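Local atomic coordinates of listeriolysin O (Listeria monocytogenes, PDB entry 4CDB), a protein that forms oligomeric pores in cholesterol-containing host membranes, lysing cells after a major conformational change that drives its insertion into the bilayer. Residues A[114-119]-A[141-146]; A[97-102]-A[349-354]; A[447-452]-A[476-481]; A[146-151]-A[336-341]; A[106-111]-A[242-247]. One frame throughout, in Å; residues are numbered along the deposited sequence.

Interaction 1 of 5, residues A[114-119]-A[141-146]; sequences LTLSID and NNAVNT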
# COMPACT_ATOMS: atom_id res chain seq x y z
N LEU A 114 -10.94 31.73 -18.93
CA LEU A 114 -10.20 31.47 -17.70
C LEU A 114 -8.70 31.68 -17.91
O LEU A 114 -8.22 31.72 -19.04
CB LEU A 114 -10.48 30.06 -17.16
CG LEU A 114 -10.36 28.82 -18.05
CD1 LEU A 114 -8.92 28.48 -18.41
CD2 LEU A 114 -11.02 27.63 -17.38
N THR A 115 -7.96 31.82 -16.81
CA THR A 115 -6.51 31.95 -16.89
C THR A 115 -5.84 30.70 -16.35
O THR A 115 -6.11 30.28 -15.22
CB THR A 115 -5.99 33.18 -16.11
OG1 THR A 115 -6.59 34.37 -16.64
CG2 THR A 115 -4.48 33.29 -16.24
N LEU A 116 -4.98 30.10 -17.17
CA LEU A 116 -4.19 28.95 -16.74
C LEU A 116 -2.80 29.40 -16.31
O LEU A 116 -2.23 30.33 -16.88
CB LEU A 116 -4.07 27.93 -17.87
CG LEU A 116 -5.36 27.21 -18.27
CD1 LEU A 116 -5.10 26.26 -19.42
CD2 LEU A 116 -5.96 26.47 -17.07
N SER A 117 -2.26 28.72 -15.30
CA SER A 117 -0.92 29.02 -14.81
C SER A 117 -0.14 27.73 -14.54
O SER A 117 -0.71 26.74 -14.07
CB SER A 117 -0.99 29.87 -13.54
OG SER A 117 0.29 30.03 -12.96
N ILE A 118 1.15 27.75 -14.85
CA ILE A 118 2.00 26.57 -14.69
C ILE A 118 3.11 26.84 -13.67
O ILE A 118 3.56 27.98 -13.54
CB ILE A 118 2.59 26.11 -16.05
CG1 ILE A 118 3.10 24.67 -15.97
CG2 ILE A 118 3.69 27.07 -16.52
CD1 ILE A 118 3.37 24.05 -17.33
N ASP A 119 3.54 25.81 -12.95
CA ASP A 119 4.51 25.99 -11.88
C ASP A 119 5.94 25.58 -12.23
O ASP A 119 6.76 25.33 -11.34
CB ASP A 119 4.05 25.25 -10.62
CG ASP A 119 4.04 23.74 -10.80
OD1 ASP A 119 4.06 23.28 -11.96
OD2 ASP A 119 4.01 23.02 -9.78
N ASN A 141 -6.25 22.14 -23.40
CA ASN A 141 -5.11 21.27 -23.65
C ASN A 141 -4.07 21.87 -24.60
O ASN A 141 -2.88 21.64 -24.44
CB ASN A 141 -5.57 19.91 -24.18
CG ASN A 141 -6.21 19.05 -23.10
OD1 ASN A 141 -5.95 19.23 -21.91
ND2 ASN A 141 -7.04 18.10 -23.52
N ASN A 142 -4.53 22.65 -25.57
CA ASN A 142 -3.61 23.36 -26.45
C ASN A 142 -2.89 24.46 -25.68
O ASN A 142 -1.72 24.75 -25.93
CB ASN A 142 -4.32 23.91 -27.68
CG ASN A 142 -4.66 22.83 -28.70
OD1 ASN A 142 -3.82 22.46 -29.52
ND2 ASN A 142 -5.88 22.32 -28.63
N ALA A 143 -3.60 25.07 -24.73
CA ALA A 143 -3.02 26.11 -23.89
C ALA A 143 -1.96 25.53 -22.95
O ALA A 143 -0.94 26.17 -22.67
CB ALA A 143 -4.10 26.81 -23.09
N VAL A 144 -2.20 24.31 -22.47
CA VAL A 144 -1.24 23.62 -21.62
C VAL A 144 0.05 23.36 -22.39
O VAL A 144 1.15 23.64 -21.90
CB VAL A 144 -1.81 22.29 -21.09
CG1 VAL A 144 -0.72 21.47 -20.42
CG2 VAL A 144 -2.97 22.55 -20.13
N ASN A 145 -0.08 22.83 -23.60
CA ASN A 145 1.06 22.58 -24.47
C ASN A 145 1.83 23.85 -24.81
O ASN A 145 3.04 23.82 -25.00
CB ASN A 145 0.62 21.87 -25.75
CG ASN A 145 -0.00 20.52 -25.48
OD1 ASN A 145 0.23 19.91 -24.43
ND2 ASN A 145 -0.79 20.03 -26.43
N THR A 146 1.11 24.97 -24.88
CA THR A 146 1.72 26.26 -25.17
C THR A 146 2.62 26.71 -24.02
O THR A 146 3.72 27.21 -24.24
CB THR A 146 0.65 27.34 -25.45
OG1 THR A 146 -0.22 26.89 -26.51
CG2 THR A 146 1.30 28.65 -25.86
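Strand 114-118 and helix 137-152 come closest at L116 and A143, whose CA atoms stand 7.8 Å apart, near enough for one leucine side chain to bridge the two backbones. L116 is directed at the helix, with CG beside its backbone N and anti to the carbonyl carbon (chi1 -68°). One methyl does the touching: L116 CD1 meets A143 CB at 3.8 Å and, more loosely, V144 CG2 at 4.3 Å, so the branch rests against two consecutive positions of the helix. A143, with a single methyl pointing at the strand, permits this close approach, while V144 adds only a looser methyl contact. Beyond these two, L116 also packs on V140 of the same helix and on V132 and V222, which belong to the strands bonded to it on its two sides. Within the helix, T146 OG1 bonds to N142 O at 2.7 Å, and T146 N reaches the same oxygen at 3.0 Å. These two donors approach the N142 carbonyl from opposite faces of its plane, so N142 O is gripped twice, and the OG1 bond should limit rotation of the threonine side chain. Across the interface, by contrast, the meeting is wholly apolar and buried, which implies that the helix is held on the sheet here by the fit of aliphatic groups and not by directional bonds.

Interaction 2 of 5, residues A[97-102]-A[349-354]; sequences SELVEN and YTTNFL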
# COMPACT_ATOMS: atom_id res chain seq x y z
N SER A 97 -21.17 11.09 -6.29
CA SER A 97 -20.54 9.77 -6.16
C SER A 97 -19.70 9.40 -7.38
O SER A 97 -18.75 8.62 -7.28
CB SER A 97 -21.60 8.70 -5.91
OG SER A 97 -22.58 8.71 -6.93
N GLU A 98 -20.04 9.96 -8.54
CA GLU A 98 -19.30 9.67 -9.77
C GLU A 98 -17.91 10.29 -9.75
O GLU A 98 -16.99 9.77 -10.39
CB GLU A 98 -20.08 10.14 -11.00
CG GLU A 98 -21.36 9.36 -11.27
CD GLU A 98 -21.10 7.92 -11.65
OE1 GLU A 98 -20.90 7.08 -10.75
OE2 GLU A 98 -21.08 7.62 -12.87
N LEU A 99 -17.76 11.39 -9.03
CA LEU A 99 -16.45 11.99 -8.82
C LEU A 99 -15.62 11.11 -7.90
O LEU A 99 -14.41 10.99 -8.06
CB LEU A 99 -16.58 13.40 -8.24
CG LEU A 99 -15.28 14.14 -7.93
CD1 LEU A 99 -14.40 14.19 -9.16
CD2 LEU A 99 -15.56 15.54 -7.43
N VAL A 100 -16.29 10.51 -6.92
CA VAL A 100 -15.63 9.58 -6.00
C VAL A 100 -15.21 8.32 -6.75
O VAL A 100 -14.16 7.74 -6.48
CB VAL A 100 -16.55 9.22 -4.82
CG1 VAL A 100 -15.87 8.23 -3.89
CG2 VAL A 100 -16.94 10.48 -4.05
N GLU A 101 -16.04 7.91 -7.71
CA GLU A 101 -15.74 6.75 -8.54
C GLU A 101 -14.66 7.04 -9.59
O GLU A 101 -14.38 6.19 -10.44
CB GLU A 101 -17.00 6.24 -9.24
CG GLU A 101 -17.55 4.93 -8.70
CD GLU A 101 -18.64 5.13 -7.66
OE1 GLU A 101 -18.31 5.47 -6.51
OE2 GLU A 101 -19.82 4.95 -8.01
N ASN A 102 -14.08 8.23 -9.53
CA ASN A 102 -13.04 8.65 -10.47
C ASN A 102 -13.50 8.63 -11.93
O ASN A 102 -12.72 8.34 -12.83
CB ASN A 102 -11.76 7.84 -10.30
CG ASN A 102 -11.09 8.08 -8.96
OD1 ASN A 102 -10.54 7.16 -8.35
ND2 ASN A 102 -11.14 9.32 -8.50
N TYR A 349 -5.56 15.38 -9.61
CA TYR A 349 -6.14 16.71 -9.70
C TYR A 349 -6.94 17.10 -8.46
O TYR A 349 -7.38 16.24 -7.70
CB TYR A 349 -6.99 16.84 -10.97
CG TYR A 349 -8.22 15.96 -11.03
CD1 TYR A 349 -8.13 14.64 -11.45
CD2 TYR A 349 -9.48 16.45 -10.68
CE1 TYR A 349 -9.25 13.83 -11.52
CE2 TYR A 349 -10.61 15.65 -10.75
CZ TYR A 349 -10.49 14.34 -11.17
OH TYR A 349 -11.60 13.53 -11.24
N THR A 350 -7.12 18.40 -8.28
CA THR A 350 -7.90 18.91 -7.16
C THR A 350 -9.16 19.59 -7.68
O THR A 350 -9.18 20.10 -8.81
CB THR A 350 -7.09 19.93 -6.33
OG1 THR A 350 -6.87 21.11 -7.11
CG2 THR A 350 -5.75 19.34 -5.92
N THR A 351 -10.21 19.60 -6.87
CA THR A 351 -11.47 20.22 -7.27
C THR A 351 -11.95 21.24 -6.24
O THR A 351 -11.78 21.05 -5.04
CB THR A 351 -12.58 19.17 -7.49
OG1 THR A 351 -12.62 18.29 -6.36
CG2 THR A 351 -12.30 18.36 -8.74
N ASN A 352 -12.53 22.33 -6.73
CA ASN A 352 -13.12 23.35 -5.87
C ASN A 352 -14.61 23.49 -6.16
O ASN A 352 -15.02 23.48 -7.32
CB ASN A 352 -12.44 24.70 -6.08
CG ASN A 352 -11.00 24.72 -5.59
OD1 ASN A 352 -10.42 23.68 -5.28
ND2 ASN A 352 -10.42 25.92 -5.51
N PHE A 353 -15.41 23.62 -5.10
CA PHE A 353 -16.83 23.92 -5.27
C PHE A 353 -16.97 25.30 -5.89
O PHE A 353 -16.23 26.22 -5.55
CB PHE A 353 -17.55 23.87 -3.92
CG PHE A 353 -17.66 22.48 -3.34
CD1 PHE A 353 -18.58 21.57 -3.85
CD2 PHE A 353 -16.86 22.09 -2.27
CE1 PHE A 353 -18.69 20.30 -3.32
CE2 PHE A 353 -16.97 20.82 -1.74
CZ PHE A 353 -17.88 19.92 -2.26
N LEU A 354 -17.91 25.45 -6.82
CA LEU A 354 -18.10 26.72 -7.50
C LEU A 354 -18.70 27.78 -6.58
O LEU A 354 -18.55 28.98 -6.82
CB LEU A 354 -18.98 26.55 -8.74
CG LEU A 354 -18.33 26.85 -10.09
CD1 LEU A 354 -19.35 26.79 -11.22
CD2 LEU A 354 -17.64 28.21 -10.06
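E101 N bonds to S97 O at 2.8 Å, closing the short helical turn from which L99 reaches over to Y349 and T351. L99 CG lies anti to the backbone N (chi1 178°), and this sends its forked end across to the strand, where each methyl finds a different partner. L99 CD1 abuts Y349 OH at 3.5 Å, a van der Waals contact made at the ring's edge and near its plane; the same methyl is 4.4 Å from Y349 CE2. The other branch, L99 CD2, comes to 4.2 Å from T351 OG1, so both phenol and threonine present an oxygen to aliphatic carbon. Y349 and T351 are two positions apart on the strand and occupy the same side of it, and L99 runs past both in the opposite direction to their side chains. After V100 the helix stops in a Schellman motif with N102, at positive phi, as its C-prime residue; the N102 N to L99 O bond is weak. Strand 345-353 pairs with strand 252-260, where T350 bonds to S256, and with strand 77-78 through Y349 and I77. The helix end, in turn, is tied by N102 OD1 to A186 N and by V100 O to T185 OG1, beside the 176-189 segment, which is expected to refold into a transmembrane beta strand on insertion.

Interaction 3 of 5, residues A[447-452]-A[476-481]; sequences TGLAWE and TTLYPK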
# COMPACT_ATOMS: atom_id res chain seq x y z
N THR A 447 25.70 -45.31 38.95
CA THR A 447 27.08 -45.39 39.41
C THR A 447 27.35 -46.70 40.16
O THR A 447 28.47 -47.20 40.15
CB THR A 447 27.44 -44.22 40.35
OG1 THR A 447 26.75 -44.37 41.59
CG2 THR A 447 27.08 -42.90 39.71
N GLY A 448 26.31 -47.23 40.80
CA GLY A 448 26.44 -48.47 41.54
C GLY A 448 26.88 -48.28 42.98
O GLY A 448 27.02 -49.25 43.73
N LEU A 449 27.10 -47.03 43.37
CA LEU A 449 27.51 -46.71 44.73
C LEU A 449 26.29 -46.66 45.66
O LEU A 449 25.22 -46.20 45.26
CB LEU A 449 28.26 -45.38 44.78
CG LEU A 449 29.70 -45.31 44.23
CD1 LEU A 449 30.28 -46.69 43.89
CD2 LEU A 449 29.79 -44.37 43.04
N ALA A 450 26.46 -47.12 46.90
CA ALA A 450 25.36 -47.19 47.85
C ALA A 450 24.85 -45.81 48.27
O ALA A 450 23.65 -45.63 48.50
CB ALA A 450 25.76 -48.01 49.07
N TRP A 451 25.76 -44.85 48.38
CA TRP A 451 25.40 -43.51 48.80
C TRP A 451 24.97 -42.61 47.64
O TRP A 451 24.52 -41.48 47.85
CB TRP A 451 26.56 -42.86 49.54
CG TRP A 451 27.79 -42.75 48.71
CD1 TRP A 451 28.22 -41.66 48.01
CD2 TRP A 451 28.77 -43.77 48.48
NE1 TRP A 451 29.40 -41.94 47.36
CE2 TRP A 451 29.76 -43.23 47.64
CE3 TRP A 451 28.90 -45.09 48.91
CZ2 TRP A 451 30.86 -43.96 47.22
CZ3 TRP A 451 30.00 -45.82 48.49
CH2 TRP A 451 30.96 -45.26 47.65
N GLU A 452 25.12 -43.11 46.42
CA GLU A 452 24.74 -42.37 45.22
C GLU A 452 24.52 -43.33 44.05
O GLU A 452 25.37 -43.46 43.17
CB GLU A 452 25.83 -41.36 44.86
CG GLU A 452 25.44 -40.37 43.77
CD GLU A 452 26.62 -39.61 43.21
OE1 GLU A 452 27.77 -40.02 43.46
OE2 GLU A 452 26.40 -38.59 42.51
N THR A 476 32.66 -42.30 31.94
CA THR A 476 32.55 -43.47 32.80
C THR A 476 31.59 -43.20 33.95
O THR A 476 31.03 -42.12 34.06
CB THR A 476 33.92 -43.87 33.38
OG1 THR A 476 34.44 -42.80 34.17
CG2 THR A 476 34.90 -44.20 32.26
N THR A 477 31.41 -44.21 34.81
CA THR A 477 30.51 -44.10 35.95
C THR A 477 30.98 -43.04 36.94
O THR A 477 30.16 -42.35 37.56
CB THR A 477 30.38 -45.44 36.69
OG1 THR A 477 31.68 -45.90 37.09
CG2 THR A 477 29.73 -46.48 35.80
N LEU A 478 32.29 -42.91 37.10
CA LEU A 478 32.86 -41.91 37.99
C LEU A 478 32.98 -40.56 37.29
O LEU A 478 32.88 -39.51 37.93
CB LEU A 478 34.24 -42.36 38.50
CG LEU A 478 34.27 -43.66 39.30
CD1 LEU A 478 35.66 -43.90 39.87
CD2 LEU A 478 33.22 -43.65 40.41
N TYR A 479 33.20 -40.59 35.98
CA TYR A 479 33.37 -39.35 35.22
C TYR A 479 32.49 -39.31 33.97
O TYR A 479 32.99 -39.46 32.85
CB TYR A 479 34.83 -39.14 34.85
CG TYR A 479 35.75 -39.04 36.05
CD1 TYR A 479 35.84 -37.86 36.78
CD2 TYR A 479 36.52 -40.12 36.46
CE1 TYR A 479 36.67 -37.76 37.88
CE2 TYR A 479 37.36 -40.03 37.55
CZ TYR A 479 37.43 -38.85 38.26
OH TYR A 479 38.25 -38.75 39.36
N PRO A 480 31.18 -39.09 34.16
CA PRO A 480 30.29 -38.97 33.00
C PRO A 480 30.45 -37.59 32.34
O PRO A 480 30.60 -36.59 33.04
CB PRO A 480 28.90 -39.11 33.62
CG PRO A 480 29.06 -38.58 35.01
CD PRO A 480 30.46 -38.96 35.44
N LYS A 481 30.43 -37.56 31.02
CA LYS A 481 30.46 -36.30 30.28
C LYS A 481 29.21 -36.16 29.41
O LYS A 481 28.54 -37.15 29.12
CB LYS A 481 31.71 -36.19 29.41
CG LYS A 481 33.01 -36.06 30.18
CD LYS A 481 33.63 -37.43 30.42
CE LYS A 481 34.99 -37.30 31.09
NZ LYS A 481 35.60 -38.64 31.32
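Two loops at the tip of the C-terminal beta-sandwich domain, the end that binds membranes in this family, meet here: the conserved undecapeptide, which includes T447 and L449, and the turn carrying the cholesterol-binding pair T477 and L478. The closer-packed part lies at the base, where the CA atoms of T447 and T477 are 5.0 Å apart. There T447 CG2 touches T477 O at 3.8 Å, and T477 itself packs further inward on E445 and Y389. Toward the tip the contact thins: L449 CD2 and L478 CD2 only graze at 4.4 Å, and L478 is largely exposed. L449 CB also covers part of one face of the W451 indole. Such apolar tips fit the membrane recognition known for this toxin family. In the 476-481 turn, an ST motif has Y479 N donating to T476 OG1 at 3.1 Å. Y479 O is gripped twice, by T476 N at 3.0 Å and K481 NZ at 3.1 Å, from opposite faces of its carbonyl plane.

Interaction 4 of 5, residues A[146-151]-A[336-341]; sequences TLVERW and ATFNRE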
# COMPACT_ATOMS: atom_id res chain seq x y z
N THR A 146 1.11 24.97 -24.88
CA THR A 146 1.72 26.26 -25.17
C THR A 146 2.62 26.71 -24.02
O THR A 146 3.72 27.21 -24.24
CB THR A 146 0.65 27.34 -25.45
OG1 THR A 146 -0.22 26.89 -26.51
CG2 THR A 146 1.30 28.65 -25.86
N LEU A 147 2.14 26.52 -22.79
CA LEU A 147 2.92 26.87 -21.60
C LEU A 147 4.17 26.00 -21.46
O LEU A 147 5.24 26.50 -21.12
CB LEU A 147 2.06 26.75 -20.34
CG LEU A 147 0.94 27.77 -20.16
CD1 LEU A 147 0.17 27.50 -18.87
CD2 LEU A 147 1.49 29.19 -20.16
N VAL A 148 4.02 24.70 -21.72
CA VAL A 148 5.14 23.77 -21.63
C VAL A 148 6.22 24.09 -22.66
O VAL A 148 7.41 24.06 -22.35
CB VAL A 148 4.66 22.31 -21.82
CG1 VAL A 148 5.84 21.38 -22.03
CG2 VAL A 148 3.84 21.85 -20.62
N GLU A 149 5.81 24.41 -23.88
CA GLU A 149 6.75 24.79 -24.93
C GLU A 149 7.46 26.10 -24.61
O GLU A 149 8.64 26.27 -24.92
CB GLU A 149 6.06 24.88 -26.29
CG GLU A 149 5.85 23.54 -26.96
CD GLU A 149 7.16 22.78 -27.16
OE1 GLU A 149 8.16 23.41 -27.58
OE2 GLU A 149 7.18 21.56 -26.91
N ARG A 150 6.73 27.03 -24.00
CA ARG A 150 7.29 28.31 -23.61
C ARG A 150 8.41 28.15 -22.58
O ARG A 150 9.41 28.87 -22.62
CB ARG A 150 6.20 29.25 -23.09
CG ARG A 150 5.91 30.42 -24.02
CD ARG A 150 4.46 30.90 -23.92
NE ARG A 150 4.13 31.42 -22.59
CZ ARG A 150 2.97 32.01 -22.29
NH1 ARG A 150 2.04 32.17 -23.23
NH2 ARG A 150 2.75 32.46 -21.07
N TRP A 151 8.24 27.19 -21.68
CA TRP A 151 9.26 26.90 -20.68
C TRP A 151 10.48 26.22 -21.31
O TRP A 151 11.62 26.52 -20.96
CB TRP A 151 8.70 26.02 -19.56
CG TRP A 151 9.70 25.73 -18.47
CD1 TRP A 151 10.00 26.53 -17.40
CD2 TRP A 151 10.52 24.56 -18.35
NE1 TRP A 151 10.97 25.92 -16.63
CE2 TRP A 151 11.30 24.72 -17.18
CE3 TRP A 151 10.67 23.40 -19.11
CZ2 TRP A 151 12.21 23.75 -16.76
CZ3 TRP A 151 11.58 22.44 -18.69
CH2 TRP A 151 12.34 22.63 -17.53
N ALA A 336 12.86 10.51 -12.97
CA ALA A 336 13.02 11.43 -11.85
C ALA A 336 13.16 12.87 -12.32
O ALA A 336 12.91 13.81 -11.56
CB ALA A 336 14.21 11.03 -11.00
N THR A 337 13.57 13.05 -13.57
CA THR A 337 13.75 14.38 -14.14
C THR A 337 12.92 14.58 -15.42
O THR A 337 13.00 13.79 -16.36
CB THR A 337 15.24 14.68 -14.43
OG1 THR A 337 15.95 14.79 -13.19
CG2 THR A 337 15.39 15.98 -15.21
N PHE A 338 12.12 15.64 -15.43
CA PHE A 338 11.27 15.97 -16.57
C PHE A 338 12.09 16.35 -17.81
O PHE A 338 13.08 17.08 -17.71
CB PHE A 338 10.33 17.11 -16.19
CG PHE A 338 9.62 17.74 -17.36
CD1 PHE A 338 8.71 17.02 -18.12
CD2 PHE A 338 9.84 19.07 -17.68
CE1 PHE A 338 8.05 17.61 -19.19
CE2 PHE A 338 9.19 19.67 -18.75
CZ PHE A 338 8.29 18.93 -19.50
N ASN A 339 11.67 15.85 -18.97
CA ASN A 339 12.28 16.25 -20.23
C ASN A 339 11.26 16.33 -21.36
O ASN A 339 10.14 15.85 -21.23
CB ASN A 339 13.44 15.32 -20.60
CG ASN A 339 12.98 14.07 -21.33
OD1 ASN A 339 12.84 14.07 -22.55
ND2 ASN A 339 12.76 13.00 -20.58
N ARG A 340 11.67 16.94 -22.48
CA ARG A 340 10.77 17.24 -23.59
C ARG A 340 10.10 16.01 -24.20
O ARG A 340 8.93 16.06 -24.59
CB ARG A 340 11.52 18.01 -24.68
CG ARG A 340 10.62 18.68 -25.71
CD ARG A 340 11.44 19.25 -26.86
NE ARG A 340 10.67 20.20 -27.68
CZ ARG A 340 10.88 21.51 -27.70
NH1 ARG A 340 11.85 22.04 -26.96
NH2 ARG A 340 10.14 22.29 -28.47
N GLU A 341 10.84 14.91 -24.27
CA GLU A 341 10.34 13.68 -24.89
C GLU A 341 9.23 13.03 -24.07
O GLU A 341 8.26 12.52 -24.63
CB GLU A 341 11.48 12.69 -25.13
CG GLU A 341 12.30 12.97 -26.38
CD GLU A 341 12.93 14.36 -26.39
OE1 GLU A 341 13.55 14.74 -25.38
OE2 GLU A 341 12.80 15.06 -27.41
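A buried aromatic patch with a salt bridge at its rim joins V148, E149 and W151 of helix 137-152 to F338 and R340 of the loop that precedes strand 345-353. F338 points its CB at the helix, and its ring edge enters between two residues three positions apart. W151 CZ3 approaches F338 CE2 to 3.7 Å, while V148 CG1 lies 4.3 Å from F338 CZ. The phenyl ring and the six-membered ring of W151 form an oblique pair, tilted by 43° with centroids 5.8 Å apart. With chi1 at -178°, the W151 indole swings away from the backbone N and reaches the loop; its NE1 bonds to P121 O. At the exposed rim, R340 extends from CG to NE and crosses the bent E149 side chain at about a right angle. The salt bridge runs between E149 OE1 and R340 NH2, modelled at an unusually short 2.4 Å, so its detailed geometry is doubtful. E153 also lies close to both E149 and R340, and the arginine would probably ease the proximity of the two carboxylates. An Asx turn follows, E341 N donating to N339 OD1 at 2.8 Å from above the amide plane. Elsewhere F338 meets the ring of Y217 on strand 207-222, and V148 packs on I118 of strand 114-118, so the contact sits between helix, loop and the main antiparallel sheet.

Interaction 5 of 5, residues A[106-111]-A[242-247]; sequences VLPVKR and QALGVN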
# COMPACT_ATOMS: atom_id res chain seq x y z
N VAL A 106 -19.31 15.49 -16.34
CA VAL A 106 -18.91 16.82 -16.77
C VAL A 106 -20.11 17.61 -17.27
O VAL A 106 -20.88 17.12 -18.10
CB VAL A 106 -17.83 16.76 -17.86
CG1 VAL A 106 -17.53 18.16 -18.40
CG2 VAL A 106 -16.57 16.12 -17.32
N LEU A 107 -20.27 18.83 -16.78
CA LEU A 107 -21.35 19.70 -17.23
C LEU A 107 -21.13 20.14 -18.67
O LEU A 107 -20.17 20.84 -18.98
CB LEU A 107 -21.46 20.94 -16.33
CG LEU A 107 -21.69 20.71 -14.84
CD1 LEU A 107 -21.87 22.03 -14.12
CD2 LEU A 107 -22.89 19.81 -14.63
N PRO A 108 -22.03 19.72 -19.57
CA PRO A 108 -21.90 20.03 -21.00
C PRO A 108 -22.45 21.42 -21.35
O PRO A 108 -23.31 21.54 -22.23
CB PRO A 108 -22.75 18.95 -21.66
CG PRO A 108 -23.84 18.69 -20.66
CD PRO A 108 -23.21 18.88 -19.30
N VAL A 109 -21.96 22.45 -20.67
CA VAL A 109 -22.37 23.82 -20.95
C VAL A 109 -21.27 24.60 -21.66
O VAL A 109 -20.09 24.26 -21.56
CB VAL A 109 -22.75 24.58 -19.67
CG1 VAL A 109 -24.00 24.00 -19.04
CG2 VAL A 109 -21.59 24.55 -18.68
N LYS A 110 -21.66 25.66 -22.37
CA LYS A 110 -20.69 26.54 -23.00
C LYS A 110 -19.92 27.32 -21.94
O LYS A 110 -20.42 27.56 -20.84
CB LYS A 110 -21.36 27.48 -23.99
CG LYS A 110 -21.73 26.81 -25.31
CD LYS A 110 -23.05 27.35 -25.84
CE LYS A 110 -23.18 27.11 -27.34
NZ LYS A 110 -24.48 27.63 -27.86
N ARG A 111 -18.69 27.70 -22.27
CA ARG A 111 -17.77 28.26 -21.30
C ARG A 111 -17.37 29.69 -21.63
O ARG A 111 -17.39 30.09 -22.80
CB ARG A 111 -16.52 27.39 -21.21
CG ARG A 111 -16.79 25.94 -20.85
CD ARG A 111 -17.37 25.83 -19.45
NE ARG A 111 -16.50 26.47 -18.47
CZ ARG A 111 -15.45 25.89 -17.91
NH1 ARG A 111 -15.13 24.64 -18.23
NH2 ARG A 111 -14.71 26.55 -17.03
N GLN A 242 -30.39 23.83 -13.92
CA GLN A 242 -31.33 23.01 -13.16
C GLN A 242 -31.70 21.75 -13.93
O GLN A 242 -31.76 20.66 -13.36
CB GLN A 242 -32.60 23.79 -12.80
CG GLN A 242 -32.39 24.90 -11.79
CD GLN A 242 -33.70 25.39 -11.20
OE1 GLN A 242 -34.69 24.65 -11.13
NE2 GLN A 242 -33.72 26.65 -10.78
N ALA A 243 -31.97 21.91 -15.22
CA ALA A 243 -32.35 20.79 -16.07
C ALA A 243 -31.25 19.75 -16.18
O ALA A 243 -31.52 18.56 -16.37
CB ALA A 243 -32.75 21.29 -17.45
N LEU A 244 -30.00 20.20 -16.07
CA LEU A 244 -28.85 19.31 -16.18
C LEU A 244 -28.57 18.56 -14.88
O LEU A 244 -27.73 17.67 -14.84
CB LEU A 244 -27.61 20.09 -16.61
CG LEU A 244 -27.66 20.64 -18.04
CD1 LEU A 244 -26.40 21.43 -18.34
CD2 LEU A 244 -27.83 19.51 -19.03
N GLY A 245 -29.27 18.94 -13.81
CA GLY A 245 -29.12 18.25 -12.55
C GLY A 245 -28.19 18.93 -11.57
O GLY A 245 -27.76 18.32 -10.59
N VAL A 246 -27.88 20.20 -11.82
CA VAL A 246 -27.04 20.98 -10.92
C VAL A 246 -27.88 21.50 -9.77
O VAL A 246 -28.70 22.40 -9.95
CB VAL A 246 -26.38 22.17 -11.64
CG1 VAL A 246 -25.51 22.95 -10.66
CG2 VAL A 246 -25.56 21.69 -12.82
N ASN A 247 -27.68 20.94 -8.58
CA ASN A 247 -28.49 21.28 -7.42
C ASN A 247 -27.77 21.03 -6.09
O ASN A 247 -26.57 20.76 -6.07
CB ASN A 247 -29.82 20.52 -7.47
CG ASN A 247 -29.63 19.04 -7.74
OD1 ASN A 247 -28.75 18.39 -7.17
ND2 ASN A 247 -30.44 18.49 -8.64
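L107 and L244 both carry CG beside the backbone N and anti to the carbonyl carbon (chi1 -57° and -67°), which turns each leucine into the gap between an inverse gamma turn and a Schellman motif. The gamma turn is centred on P108 and closed by a weak V109 N to L107 O bond of 2.9 Å. Opposite it, the Schellman motif follows helix 238-243, with G245 at positive phi, where a CB would strike the preceding carbonyl oxygen. L244, just ahead of that glycine, aims at the loop and uses one methyl for two partners: L244 CD1 lies 3.6 Å from V109 CG1 and 4.2 Å from P108 CD. Deeper in, L107 crosses V246 at about a right angle. The burial of this second pair contrasts with P108, which is exposed at the margin of the patch. Around it, L107 pairs by backbone with L92, and the carbonyls V246 O and L244 O accept from Y26 OH and K94 NZ, tying the segment to helix 14-28 and strand 92-94. A sodium ion lies about 4 Å from the V109 side chain, and R111 shares a sodium site with N134. Both methyls of L107 press on a single valine branch, with V246 CG2 at 3.7 Å from L107 CD2 and 3.9 Å from L107 CD1.

How the interactions relate
Interactions 1, 2 and 4 are buried. Interactions 1 and 4 use successive parts of helix 137-152, share T146 and touch through I118 with L147 and V148; the first is purely aliphatic against the sheet, the second adds aromatics and, at its more exposed rim, the E149-R340 salt bridge as the helix reaches a loop. Interactions 1 and 2 lie at the same antiparallel sheet, although in interaction 2 the leucine meets hydroxyl oxygens. Interaction 5 adjoins both in sequence and is aliphatic but only partly buried, at a turn and a helix end. Interaction 3 stands apart, its centre about 87 to 101 Å from the others' centres, a sparse surface contact at the membrane-binding end of the elongated molecule.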